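Local coordinates for protein halogenase PltM (Pseudomonas fluorescens, PDB 6BZN) that halogenates phenolic substrates with chloride, bromide or iodide, in a reaction that depends on bound FAD, at residues G32-L37 with I355-S360; G71-L76 with S360-A365; C216-H221 with Y285-A290; F278-A283 with E292-K297. One frame throughout, in Å; residues are numbered along the deposited sequence.

Overall arrangement
From the N terminus, residues 32-37 wait for 355-360, more than three hundred residues later, to close the long loop of contact 1. Residues 71-76 meet 360-365 in contact 2, so contacts 1 and 2 cross; they share Ser-360 and tie helices 33-44 and 68-81 to the one helix 352-374. The chain between them holds the other two contacts. Strand 215-223 meets the loop 285-290 in contact 3, and strand 273-281 meets helix 291-301 in contact 4. These also cross, their centres about 4 Å apart, and bind loop and helix to two neighbouring strands of the mixed sheet. The centres of contacts 2 and 4 are about 34 Å apart.

Contact 1 of 4, residues G32-L37 with I355-S360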
loop_
_atom_site.group_PDB
_atom_site.type_symbol
_atom_site.label_atom_id
_atom_site.label_comp_id
_atom_site.label_asym_id
_atom_site.label_seq_id
_atom_site.Cartn_x
_atom_site.Cartn_y
_atom_site.Cartn_z
ATOM N N GLY A 32 -2.045 -0.884 15.043
ATOM C CA GLY A 32 -1.263 -0.226 14.003
ATOM C C GLY A 32 -2.103 0.864 13.353
ATOM O O GLY A 32 -3.224 1.137 13.779
ATOM N N ILE A 33 -1.586 1.487 12.305
ATOM C CA ILE A 33 -2.275 2.641 11.741
ATOM C C ILE A 33 -3.724 2.345 11.342
ATOM O O ILE A 33 -4.592 3.184 11.547
ATOM C CB ILE A 33 -1.506 3.256 10.553
ATOM C CG1 ILE A 33 -2.095 4.627 10.192
ATOM C CG2 ILE A 33 -1.480 2.317 9.353
ATOM C CD1 ILE A 33 -1.167 5.445 9.308
ATOM N N ALA A 34 -3.983 1.167 10.779
ATOM C CA ALA A 34 -5.350 0.793 10.396
ATOM C C ALA A 34 -6.282 0.749 11.599
ATOM O O ALA A 34 -7.341 1.375 11.590
ATOM C CB ALA A 34 -5.357 -0.543 9.688
ATOM N N GLY A 35 -5.885 0.017 12.633
ATOM C CA GLY A 35 -6.729 -0.125 13.833
ATOM C C GLY A 35 -6.911 1.193 14.566
ATOM O O GLY A 35 -8.012 1.524 15.023
ATOM N N ALA A 36 -5.829 1.956 14.652
ATOM C CA ALA A 36 -5.845 3.239 15.330
ATOM C C ALA A 36 -6.752 4.258 14.638
ATOM O O ALA A 36 -7.520 4.947 15.298
ATOM C CB ALA A 36 -4.445 3.797 15.435
ATOM N N LEU A 37 -6.644 4.383 13.319
ATOM C CA LEU A 37 -7.493 5.343 12.611
ATOM C C LEU A 37 -8.965 4.946 12.641
ATOM O O LEU A 37 -9.833 5.811 12.805
ATOM C CB LEU A 37 -7.031 5.546 11.172
ATOM C CG LEU A 37 -5.653 6.177 11.033
ATOM C CD1 LEU A 37 -5.333 6.296 9.545
ATOM C CD2 LEU A 37 -5.559 7.529 11.711
ATOM N N ILE A 355 -3.293 2.080 0.329
ATOM C CA ILE A 355 -4.405 2.682 -0.374
ATOM C C ILE A 355 -5.682 1.910 -0.057
ATOM O O ILE A 355 -6.684 2.506 0.357
ATOM C CB ILE A 355 -4.178 2.693 -1.903
ATOM C CG1 ILE A 355 -2.951 3.547 -2.247
ATOM C CG2 ILE A 355 -5.429 3.188 -2.595
ATOM C CD1 ILE A 355 -2.528 3.507 -3.708
ATOM N N THR A 356 -5.634 0.590 -0.253
ATOM C CA THR A 356 -6.805 -0.248 -0.027
ATOM C C THR A 356 -7.266 -0.123 1.427
ATOM O O THR A 356 -8.472 0.008 1.686
ATOM C CB THR A 356 -6.515 -1.715 -0.371
ATOM O OG1 THR A 356 -5.958 -1.796 -1.692
ATOM C CG2 THR A 356 -7.764 -2.543 -0.307
ATOM N N THR A 357 -6.306 -0.138 2.355
ATOM C CA THR A 357 -6.589 0.044 3.786
ATOM C C THR A 357 -7.371 1.326 4.109
ATOM O O THR A 357 -8.414 1.270 4.768
ATOM C CB THR A 357 -5.294 -0.004 4.610
ATOM O OG1 THR A 357 -4.713 -1.304 4.484
ATOM C CG2 THR A 357 -5.551 0.281 6.105
ATOM N N PHE A 358 -6.870 2.480 3.680
ATOM C CA PHE A 358 -7.505 3.733 4.065
ATOM C C PHE A 358 -8.863 3.874 3.400
ATOM O O PHE A 358 -9.799 4.404 4.007
ATOM C CB PHE A 358 -6.618 4.952 3.753
ATOM C CG PHE A 358 -5.285 4.952 4.473
ATOM C CD1 PHE A 358 -5.135 4.389 5.734
ATOM C CD2 PHE A 358 -4.181 5.556 3.895
ATOM C CE1 PHE A 358 -3.905 4.402 6.375
ATOM C CE2 PHE A 358 -2.944 5.570 4.536
ATOM C CZ PHE A 358 -2.805 4.980 5.771
ATOM N N GLU A 359 -8.982 3.404 2.163
ATOM C CA GLU A 359 -10.280 3.471 1.471
ATOM C C GLU A 359 -11.285 2.566 2.165
ATOM O O GLU A 359 -12.443 2.952 2.347
ATOM C CB GLU A 359 -10.180 3.124 -0.012
ATOM C CG GLU A 359 -11.529 3.345 -0.698
ATOM C CD GLU A 359 -11.512 3.172 -2.197
ATOM O OE1 GLU A 359 -10.430 3.295 -2.806
ATOM O OE2 GLU A 359 -12.613 2.920 -2.758
ATOM N N SER A 360 -10.842 1.390 2.598
ATOM C CA SER A 360 -11.756 0.453 3.268
ATOM C C SER A 360 -12.278 1.032 4.582
ATOM O O SER A 360 -13.463 0.886 4.919
ATOM C CB SER A 360 -11.083 -0.917 3.488
ATOM O OG SER A 360 -12.044 -1.854 3.936
#
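The short helical segments carrying Ile-33, Ala-34 and Leu-37 on one side and Thr-357 and Phe-358 on the other run almost parallel, their axes 14° apart and 10.4 Å from each other at the closest. The backbones come nearest at Ala-34 and Thr-357, where the CA atoms are 6.8 Å apart; a residue as small as alanine suits this place. Here methyl meets methyl, Ala-34 CB lying 3.7 Å from Thr-357 CG2. The threonine sends CG2 across because OG1 turns back beside its own backbone N (chi1 -64°) and bonds Gly-353 O, so the polar end is spent within its own helix. Phe-358 carries the rest of the contact. Two methyls approach its ring obliquely: Ile-33 CD1 is 3.9 Å from Phe-358 CZ, the two side chains crossing at about a right angle, and Leu-37 CD1 is 4.0 Å from Phe-358 CE1. Gly-32 occupies the N-cap position of helix 33-44, in a stretch that fits the GxGxxG pattern of dinucleotide-binding folds, and Ile-33 and Ala-34 belong to the FAD site of this protein. Around the contact, helix 140-153 packs on Ile-33, helix 68-81 on Leu-37 and Phe-358, and helix 383-406 on Thr-356 and Ser-360.

Contact 2 of 4, residues G71-L76 with S360-A365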
loop_
_atom_site.group_PDB
_atom_site.type_symbol
_atom_site.label_atom_id
_atom_site.label_comp_id
_atom_site.label_asym_id
_atom_site.label_seq_id
_atom_site.Cartn_x
_atom_site.Cartn_y
_atom_site.Cartn_z
ATOM N N GLY A 71 -2.509 9.649 0.279
ATOM C CA GLY A 71 -2.556 10.991 0.851
ATOM C C GLY A 71 -3.950 11.600 0.770
ATOM O O GLY A 71 -4.429 12.172 1.738
ATOM N N PHE A 72 -4.606 11.461 -0.379
ATOM C CA PHE A 72 -5.983 11.931 -0.529
ATOM C C PHE A 72 -6.934 11.200 0.398
ATOM O O PHE A 72 -7.812 11.827 0.960
ATOM C CB PHE A 72 -6.483 11.820 -1.975
ATOM C CG PHE A 72 -5.909 12.873 -2.896
ATOM C CD1 PHE A 72 -6.099 14.230 -2.631
ATOM C CD2 PHE A 72 -5.214 12.508 -4.044
ATOM C CE1 PHE A 72 -5.560 15.197 -3.475
ATOM C CE2 PHE A 72 -4.680 13.470 -4.891
ATOM C CZ PHE A 72 -4.852 14.812 -4.601
ATOM N N LEU A 73 -6.725 9.890 0.576
ATOM C CA LEU A 73 -7.554 9.096 1.467
ATOM C C LEU A 73 -7.391 9.514 2.918
ATOM O O LEU A 73 -8.373 9.583 3.650
ATOM C CB LEU A 73 -7.284 7.593 1.289
ATOM C CG LEU A 73 -7.750 7.100 -0.077
ATOM C CD1 LEU A 73 -7.103 5.764 -0.399
ATOM C CD2 LEU A 73 -9.276 7.045 -0.167
ATOM N N LEU A 74 -6.172 9.811 3.342
ATOM C CA LEU A 74 -5.983 10.304 4.717
ATOM C C LEU A 74 -6.682 11.647 4.902
ATOM O O LEU A 74 -7.331 11.877 5.925
ATOM C CB LEU A 74 -4.510 10.427 5.092
ATOM C CG LEU A 74 -3.792 9.104 5.364
ATOM C CD1 LEU A 74 -2.285 9.329 5.369
ATOM C CD2 LEU A 74 -4.244 8.466 6.670
ATOM N N ARG A 75 -6.565 12.521 3.913
ATOM C CA ARG A 75 -7.238 13.824 3.971
ATOM C C ARG A 75 -8.764 13.659 3.968
ATOM O O ARG A 75 -9.464 14.389 4.679
ATOM C CB ARG A 75 -6.777 14.742 2.825
ATOM C CG ARG A 75 -5.357 15.284 2.999
ATOM C CD ARG A 75 -4.823 15.951 1.722
ATOM N NE ARG A 75 -5.412 17.268 1.473
ATOM C CZ ARG A 75 -5.411 17.929 0.301
ATOM N NH1 ARG A 75 -4.838 17.430 -0.795
ATOM N NH2 ARG A 75 -6.006 19.116 0.230
ATOM N N LEU A 76 -9.275 12.701 3.186
ATOM C CA LEU A 76 -10.707 12.402 3.186
ATOM C C LEU A 76 -11.181 11.894 4.562
ATOM O O LEU A 76 -12.215 12.339 5.075
ATOM C CB LEU A 76 -11.064 11.397 2.098
ATOM C CG LEU A 76 -11.108 11.970 0.672
ATOM C CD1 LEU A 76 -11.076 10.857 -0.364
ATOM C CD2 LEU A 76 -12.350 12.845 0.488
ATOM N N SER A 360 -10.842 1.390 2.598
ATOM C CA SER A 360 -11.756 0.453 3.268
ATOM C C SER A 360 -12.278 1.032 4.582
ATOM O O SER A 360 -13.463 0.886 4.919
ATOM C CB SER A 360 -11.083 -0.917 3.488
ATOM O OG SER A 360 -12.044 -1.854 3.936
ATOM N N ILE A 361 -11.411 1.719 5.324
ATOM C CA ILE A 361 -11.839 2.366 6.578
ATOM C C ILE A 361 -12.900 3.427 6.277
ATOM O O ILE A 361 -13.929 3.523 6.953
ATOM C CB ILE A 361 -10.657 2.974 7.355
ATOM C CG1 ILE A 361 -9.696 1.865 7.791
ATOM C CG2 ILE A 361 -11.132 3.771 8.573
ATOM C CD1 ILE A 361 -8.332 2.380 8.218
ATOM N N LEU A 362 -12.631 4.204 5.235
ATOM C CA LEU A 362 -13.504 5.276 4.810
ATOM C C LEU A 362 -14.888 4.774 4.390
ATOM O O LEU A 362 -15.904 5.416 4.679
ATOM C CB LEU A 362 -12.810 6.014 3.675
ATOM C CG LEU A 362 -13.264 7.368 3.181
ATOM C CD1 LEU A 362 -13.469 8.376 4.298
ATOM C CD2 LEU A 362 -12.201 7.832 2.189
ATOM N N ARG A 363 -14.932 3.615 3.741
ATOM C CA ARG A 363 -16.190 2.990 3.365
ATOM C C ARG A 363 -16.897 2.313 4.541
ATOM O O ARG A 363 -18.122 2.392 4.639
ATOM C CB ARG A 363 -15.959 1.955 2.269
ATOM C CG ARG A 363 -15.573 2.556 0.934
ATOM C CD ARG A 363 -15.116 1.485 -0.028
ATOM N NE ARG A 363 -14.868 1.985 -1.384
ATOM C CZ ARG A 363 -15.787 2.109 -2.348
ATOM N NH1 ARG A 363 -17.065 1.807 -2.140
ATOM N NH2 ARG A 363 -15.421 2.545 -3.550
ATOM N N LEU A 364 -16.137 1.639 5.399
ATOM C CA LEU A 364 -16.706 0.862 6.511
ATOM C C LEU A 364 -17.279 1.723 7.645
ATOM O O LEU A 364 -18.348 1.410 8.188
ATOM C CB LEU A 364 -15.636 -0.092 7.077
ATOM C CG LEU A 364 -16.043 -0.939 8.289
ATOM C CD1 LEU A 364 -17.137 -1.934 7.944
ATOM C CD2 LEU A 364 -14.806 -1.628 8.870
ATOM N N ALA A 365 -16.563 2.776 8.035
ATOM C CA ALA A 365 -16.871 3.485 9.284
ATOM C C ALA A 365 -18.294 4.075 9.306
ATOM O O ALA A 365 -18.994 3.898 10.295
ATOM C CB ALA A 365 -15.820 4.543 9.610
#
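Leu-76 N gives its hydrogen to Phe-72 O at 2.8 Å, one of the helical bonds that set Leu-73 and Leu-76 on the same flank of their helix, ready to receive Leu-362. No polar bond passes between the segments 71-76 and 360-365; the meeting is wholly of leucines, whose branched, flexible ends fit a buried helix interface. One methyl does the work. Leu-362 CD2 lies 3.7 Å from Leu-76 CB and 3.8 Å from Leu-73 CD2, and so fills the dip between two residues three apart in the facing helix. With Leu-362 CG anti to the backbone N (chi1 -166°) and chi2 at 49°, CD2 is brought to the facing helix. Leu-76 lies across it at about a right angle, with Leu-76 CD1 adding a looser touch at 4.1 Å from Leu-362 CD2. The backbones stay well apart, the nearest CA atoms being those of Leu-73 and Leu-362 at 7.8 Å. Leu-73 also rests on Ile-355 and Phe-358, one turn or two back along helix 352-374, while helix 410-441 packs on Leu-76. Such interlocking of leucines is ordinary helix-to-helix core packing, here between helices 68-81 and 352-374, near the FAD site.

Contact 3 of 4, residues C216-H221 with Y285-A290; sequences CSFFTH and YRPTEA
Phe-218 drives the edge of its ring against Pro-287, and Cys-216 touches the same proline. Phe-218 CZ is 3.6 Å from Pro-287 CB and equally 3.6 Å from Pro-287 CG, with CB close to the plane of the phenyl ring; the contact is thus at the rim, and the two side chains lie alongside, pointing opposite ways. The reach follows from Phe-218 CG being anti to the carbonyl carbon (chi1 -63°), with the ring turned steeply at chi2 83°. In Cys-216 the sulfur lies between the backbone N and the carbonyl carbon (chi1 62°), and in that place SG comes to 3.9 Å from Pro-287 CD. Being two apart on strand 215-223, both residues project from the same side of the mixed sheet, and the loop 285-290 passes over that side on its way to helix 291-301. A rigid, compact proline suits such a loop, offering an apolar ring while its own backbone is held extended. Phe-218 is also stacked with Phe-278 and with Tyr-320 on the two neighbouring strands. Were an alanine put in place of Phe-218, Pro-287 would probably lose the ring edge it packs on, and a gap would open between the rings of Phe-278 and Tyr-320. Farther along the loop, Glu-289 turns its side chain away from the strand and pairs with Lys-297 of the following helix.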
loop_
_atom_site.group_PDB
_atom_site.type_symbol
_atom_site.label_atom_id
_atom_site.label_comp_id
_atom_site.label_asym_id
_atom_site.label_seq_id
_atom_site.Cartn_x
_atom_site.Cartn_y
_atom_site.Cartn_z
ATOM N N CYS A 216 8.118 -13.718 -2.479
ATOM C CA CYS A 216 8.693 -13.680 -1.141
ATOM C C CYS A 216 9.308 -12.300 -0.937
ATOM O O CYS A 216 9.456 -11.527 -1.897
ATOM C CB CYS A 216 9.753 -14.775 -0.956
ATOM S SG CYS A 216 11.179 -14.652 -2.052
ATOM N N SER A 217 9.633 -11.981 0.313
ATOM C CA SER A 217 10.203 -10.695 0.660
ATOM C C SER A 217 11.207 -10.822 1.798
ATOM O O SER A 217 10.954 -11.534 2.782
ATOM C CB SER A 217 9.080 -9.722 1.053
ATOM O OG SER A 217 9.595 -8.423 1.279
ATOM N N PHE A 218 12.338 -10.130 1.641
ATOM C CA PHE A 218 13.345 -9.933 2.678
ATOM C C PHE A 218 13.427 -8.430 2.939
ATOM O O PHE A 218 13.625 -7.662 1.987
ATOM C CB PHE A 218 14.726 -10.352 2.206
ATOM C CG PHE A 218 14.884 -11.815 1.861
ATOM C CD1 PHE A 218 14.505 -12.293 0.617
ATOM C CD2 PHE A 218 15.535 -12.675 2.737
ATOM C CE1 PHE A 218 14.706 -13.618 0.266
ATOM C CE2 PHE A 218 15.737 -14.006 2.407
ATOM C CZ PHE A 218 15.326 -14.481 1.164
ATOM N N PHE A 219 13.311 -7.995 4.189
ATOM C CA PHE A 219 13.346 -6.566 4.481
ATOM C C PHE A 219 14.001 -6.206 5.803
ATOM O O PHE A 219 14.020 -6.993 6.764
ATOM C CB PHE A 219 11.949 -5.940 4.396
ATOM C CG PHE A 219 10.888 -6.697 5.144
ATOM C CD1 PHE A 219 10.260 -7.793 4.562
ATOM C CD2 PHE A 219 10.530 -6.329 6.424
ATOM C CE1 PHE A 219 9.282 -8.505 5.248
ATOM C CE2 PHE A 219 9.546 -7.028 7.111
ATOM C CZ PHE A 219 8.919 -8.113 6.520
ATOM N N THR A 220 14.554 -4.999 5.827
ATOM C CA THR A 220 15.250 -4.492 6.996
ATOM C C THR A 220 15.412 -2.973 6.873
ATOM O O THR A 220 15.003 -2.366 5.867
ATOM C CB THR A 220 16.631 -5.187 7.177
ATOM O OG1 THR A 220 17.143 -4.900 8.479
ATOM C CG2 THR A 220 17.650 -4.724 6.135
ATOM N N HIS A 221 16.028 -2.382 7.887
ATOM C CA HIS A 221 16.452 -1.006 7.842
ATOM C C HIS A 221 17.969 -0.934 8.005
ATOM O O HIS A 221 18.547 -1.670 8.805
ATOM C CB HIS A 221 15.800 -0.190 8.957
ATOM C CG HIS A 221 14.355 0.129 8.736
ATOM N ND1 HIS A 221 13.598 0.789 9.682
ATOM C CD2 HIS A 221 13.527 -0.113 7.697
ATOM C CE1 HIS A 221 12.372 0.961 9.220
ATOM N NE2 HIS A 221 12.305 0.433 8.012
ATOM N N TYR A 285 12.804 -17.650 -9.071
ATOM C CA TYR A 285 13.923 -17.903 -8.168
ATOM C C TYR A 285 13.391 -18.130 -6.768
ATOM O O TYR A 285 12.635 -17.293 -6.268
ATOM C CB TYR A 285 14.913 -16.723 -8.145
ATOM C CG TYR A 285 16.021 -16.910 -7.138
ATOM C CD1 TYR A 285 17.083 -17.787 -7.396
ATOM C CD2 TYR A 285 16.018 -16.229 -5.921
ATOM C CE1 TYR A 285 18.099 -17.975 -6.474
ATOM C CE2 TYR A 285 17.025 -16.409 -4.992
ATOM C CZ TYR A 285 18.065 -17.281 -5.269
ATOM O OH TYR A 285 19.061 -17.474 -4.358
ATOM N N ARG A 286 13.797 -19.232 -6.139
ATOM C CA ARG A 286 13.470 -19.498 -4.736
ATOM C C ARG A 286 14.744 -19.386 -3.914
ATOM O O ARG A 286 15.694 -20.126 -4.152
ATOM C CB ARG A 286 12.842 -20.888 -4.550
ATOM C CG ARG A 286 11.357 -20.936 -4.874
ATOM C CD ARG A 286 10.754 -22.307 -4.618
ATOM N NE ARG A 286 9.571 -22.514 -5.453
ATOM C CZ ARG A 286 8.325 -22.118 -5.167
ATOM N NH1 ARG A 286 8.027 -21.476 -4.032
ATOM N NH2 ARG A 286 7.351 -22.374 -6.034
ATOM N N PRO A 287 14.783 -18.465 -2.936
ATOM C CA PRO A 287 15.980 -18.398 -2.113
ATOM C C PRO A 287 16.155 -19.660 -1.257
ATOM O O PRO A 287 15.174 -20.299 -0.892
ATOM C CB PRO A 287 15.721 -17.177 -1.230
ATOM C CG PRO A 287 14.246 -17.122 -1.112
ATOM C CD PRO A 287 13.738 -17.538 -2.455
ATOM N N THR A 288 17.402 -20.004 -0.971
ATOM C CA THR A 288 17.735 -21.198 -0.187
ATOM C C THR A 288 18.550 -20.933 1.070
ATOM O O THR A 288 18.618 -21.803 1.936
ATOM C CB THR A 288 18.535 -22.200 -1.043
ATOM O OG1 THR A 288 19.620 -21.523 -1.686
ATOM C CG2 THR A 288 17.648 -22.820 -2.083
ATOM N N GLU A 289 19.164 -19.758 1.188
ATOM C CA GLU A 289 20.135 -19.511 2.257
ATOM C C GLU A 289 19.663 -18.388 3.169
ATOM O O GLU A 289 18.610 -17.798 2.941
ATOM C CB GLU A 289 21.487 -19.197 1.639
ATOM C CG GLU A 289 21.987 -20.314 0.724
ATOM C CD GLU A 289 23.403 -20.092 0.271
ATOM O OE1 GLU A 289 24.325 -20.343 1.073
ATOM O OE2 GLU A 289 23.592 -19.657 -0.883
ATOM N N ALA A 290 20.450 -18.099 4.203
ATOM C CA ALA A 290 20.085 -17.081 5.178
ATOM C C ALA A 290 19.910 -15.709 4.509
ATOM O O ALA A 290 20.537 -15.439 3.480
ATOM C CB ALA A 290 21.129 -17.011 6.277
#

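Contact 4 of 4, residues F278-A283 with E292-K297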
loop_
_atom_site.group_PDB
_atom_site.type_symbol
_atom_site.label_atom_id
_atom_site.label_comp_id
_atom_site.label_asym_id
_atom_site.label_seq_id
_atom_site.Cartn_x
_atom_site.Cartn_y
_atom_site.Cartn_z
ATOM N N PHE A 278 13.960 -6.726 -0.552
ATOM C CA PHE A 278 14.070 -7.385 -1.861
ATOM C C PHE A 278 13.127 -8.564 -1.969
ATOM O O PHE A 278 12.913 -9.306 -0.992
ATOM C CB PHE A 278 15.521 -7.720 -2.274
ATOM C CG PHE A 278 16.246 -8.687 -1.385
ATOM C CD1 PHE A 278 16.876 -8.252 -0.213
ATOM C CD2 PHE A 278 16.398 -10.009 -1.766
ATOM C CE1 PHE A 278 17.577 -9.142 0.586
ATOM C CE2 PHE A 278 17.108 -10.902 -0.969
ATOM C CZ PHE A 278 17.703 -10.466 0.202
ATOM N N GLN A 279 12.520 -8.677 -3.154
ATOM C CA GLN A 279 11.434 -9.602 -3.408
ATOM C C GLN A 279 11.772 -10.463 -4.592
ATOM O O GLN A 279 12.313 -9.956 -5.580
ATOM C CB GLN A 279 10.138 -8.855 -3.755
ATOM C CG GLN A 279 9.461 -8.118 -2.599
ATOM C CD GLN A 279 10.320 -7.048 -1.951
ATOM O OE1 GLN A 279 10.627 -7.119 -0.763
ATOM N NE2 GLN A 279 10.720 -6.045 -2.732
ATOM N N PHE A 280 11.438 -11.749 -4.509
ATOM C CA PHE A 280 11.563 -12.655 -5.651
ATOM C C PHE A 280 10.217 -13.221 -6.090
ATOM O O PHE A 280 9.382 -13.577 -5.278
ATOM C CB PHE A 280 12.510 -13.820 -5.332
ATOM C CG PHE A 280 13.920 -13.396 -5.070
ATOM C CD1 PHE A 280 14.682 -12.821 -6.092
ATOM C CD2 PHE A 280 14.503 -13.588 -3.827
ATOM C CE1 PHE A 280 15.998 -12.430 -5.863
ATOM C CE2 PHE A 280 15.808 -13.205 -3.591
ATOM C CZ PHE A 280 16.559 -12.617 -4.607
ATOM N N ASN A 281 10.047 -13.297 -7.403
ATOM C CA ASN A 281 9.048 -14.120 -8.032
ATOM C C ASN A 281 9.454 -15.581 -7.816
ATOM O O ASN A 281 10.421 -16.058 -8.413
ATOM C CB ASN A 281 8.987 -13.785 -9.525
ATOM C CG ASN A 281 7.955 -14.592 -10.270
ATOM O OD1 ASN A 281 7.355 -15.510 -9.726
ATOM N ND2 ASN A 281 7.732 -14.240 -11.526
ATOM N N ASN A 282 8.707 -16.288 -6.968
ATOM C CA ASN A 282 9.051 -17.669 -6.580
ATOM C C ASN A 282 8.969 -18.645 -7.762
ATOM O O ASN A 282 9.597 -19.706 -7.735
ATOM C CB ASN A 282 8.149 -18.166 -5.448
ATOM C CG ASN A 282 8.440 -17.502 -4.104
ATOM O OD1 ASN A 282 9.592 -17.334 -3.711
ATOM N ND2 ASN A 282 7.386 -17.184 -3.365
ATOM N N ALA A 283 8.218 -18.279 -8.797
ATOM C CA ALA A 283 8.212 -19.036 -10.054
ATOM C C ALA A 283 9.537 -18.958 -10.810
ATOM O O ALA A 283 9.795 -19.814 -11.655
ATOM C CB ALA A 283 7.077 -18.566 -10.956
ATOM N N GLU A 292 21.054 -12.621 4.953
ATOM C CA GLU A 292 22.286 -11.891 4.588
ATOM C C GLU A 292 23.056 -12.543 3.414
ATOM O O GLU A 292 23.622 -11.829 2.569
ATOM C CB GLU A 292 23.193 -11.656 5.806
ATOM C CG GLU A 292 24.419 -10.775 5.557
ATOM C CD GLU A 292 24.122 -9.357 5.036
ATOM O OE1 GLU A 292 24.996 -8.835 4.290
ATOM O OE2 GLU A 292 23.056 -8.749 5.360
ATOM N N ILE A 293 23.044 -13.870 3.333
ATOM C CA ILE A 293 23.699 -14.578 2.219
ATOM C C ILE A 293 22.934 -14.320 0.906
ATOM O O ILE A 293 23.540 -14.043 -0.128
ATOM C CB ILE A 293 23.860 -16.098 2.507
ATOM C CG1 ILE A 293 24.829 -16.311 3.684
ATOM C CG2 ILE A 293 24.364 -16.842 1.267
ATOM C CD1 ILE A 293 24.657 -17.650 4.382
ATOM N N GLU A 294 21.610 -14.383 0.959
ATOM C CA GLU A 294 20.791 -14.063 -0.215
ATOM C C GLU A 294 21.015 -12.612 -0.665
ATOM O O GLU A 294 21.101 -12.338 -1.865
ATOM C CB GLU A 294 19.310 -14.333 0.053
ATOM C CG GLU A 294 18.946 -15.807 0.207
ATOM C CD GLU A 294 19.082 -16.617 -1.088
ATOM O OE1 GLU A 294 18.918 -16.060 -2.199
ATOM O OE2 GLU A 294 19.337 -17.836 -0.989
ATOM N N PHE A 295 21.151 -11.695 0.291
ATOM C CA PHE A 295 21.423 -10.296 -0.021
ATOM C C PHE A 295 22.753 -10.162 -0.777
ATOM O O PHE A 295 22.802 -9.558 -1.849
ATOM C CB PHE A 295 21.422 -9.438 1.259
ATOM C CG PHE A 295 21.587 -7.961 1.007
ATOM C CD1 PHE A 295 20.675 -7.268 0.214
ATOM C CD2 PHE A 295 22.641 -7.249 1.592
ATOM C CE1 PHE A 295 20.825 -5.908 -0.026
ATOM C CE2 PHE A 295 22.790 -5.887 1.367
ATOM C CZ PHE A 295 21.880 -5.213 0.556
ATOM N N ARG A 296 23.803 -10.786 -0.253
ATOM C CA ARG A 296 25.112 -10.746 -0.902
ATOM C C ARG A 296 25.094 -11.390 -2.295
ATOM O O ARG A 296 25.731 -10.857 -3.212
ATOM C CB ARG A 296 26.201 -11.390 -0.035
ATOM C CG ARG A 296 26.458 -10.686 1.292
ATOM C CD ARG A 296 27.000 -9.262 1.158
ATOM N NE ARG A 296 26.514 -8.390 2.235
ATOM C CZ ARG A 296 26.744 -7.076 2.342
ATOM N NH1 ARG A 296 27.486 -6.425 1.444
ATOM N NH2 ARG A 296 26.220 -6.402 3.372
ATOM N N LYS A 297 24.384 -12.508 -2.457
ATOM C CA LYS A 297 24.221 -13.121 -3.789
ATOM C C LYS A 297 23.548 -12.168 -4.777
ATOM O O LYS A 297 23.967 -12.067 -5.935
ATOM C CB LYS A 297 23.458 -14.449 -3.719
ATOM C CG LYS A 297 24.271 -15.587 -3.093
ATOM C CD LYS A 297 23.635 -16.965 -3.276
ATOM C CE LYS A 297 22.296 -17.090 -2.578
ATOM N NZ LYS A 297 21.736 -18.471 -2.653
#
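Apolar packing comes first: Phe-278 brings its ring obliquely against Phe-295 and the backbone beside it. Phe-278 CE1 is 3.6 Å from Phe-295 CD1, and Phe-278 CZ is 3.7 Å from Phe-295 CA and 4.0 Å from Glu-294 C, so the ring rests on the helix itself. The ring planes of the two phenylalanines lie at 33°, their centroids 5.8 Å apart. Phe-278 CG sits between backbone N and carbonyl carbon (chi1 63°), which raises the ring off strand 273-281 toward a helix that crosses it at 80°. Phe-280, two residues on, brings CE2 to the edge of the Phe-278 ring. Large flat rings are well suited to spanning the gap between sheet and helix. A serine at Phe-278 would probably take away the ring that packs on Phe-295 CD1 and CB and open a gap between strand and helix.

No hydrogen bond joins the two segments; the polar bonds lie within one or run to the loop 285-290. Glu-292 OE1 takes two donors of Arg-296, side-on and in the guanidinium plane: NE at 2.6 Å and NH2 at 2.9 Å. On the strand side, Asn-281 OD1 accepts from Ala-283 N at 3.0 Å, an Asx turn. Glu-294 OE2 meets Lys-297 NZ at 3.0 Å from above the carboxylate plane, and also accepts from the backbone N of Thr-288 and Glu-289, while OE1 bonds Tyr-285 OH. So many donors around a buried carboxylate probably keep it ionised and let it tie the loop to the helix, whereas strand and helix adhere chiefly by apolar packing.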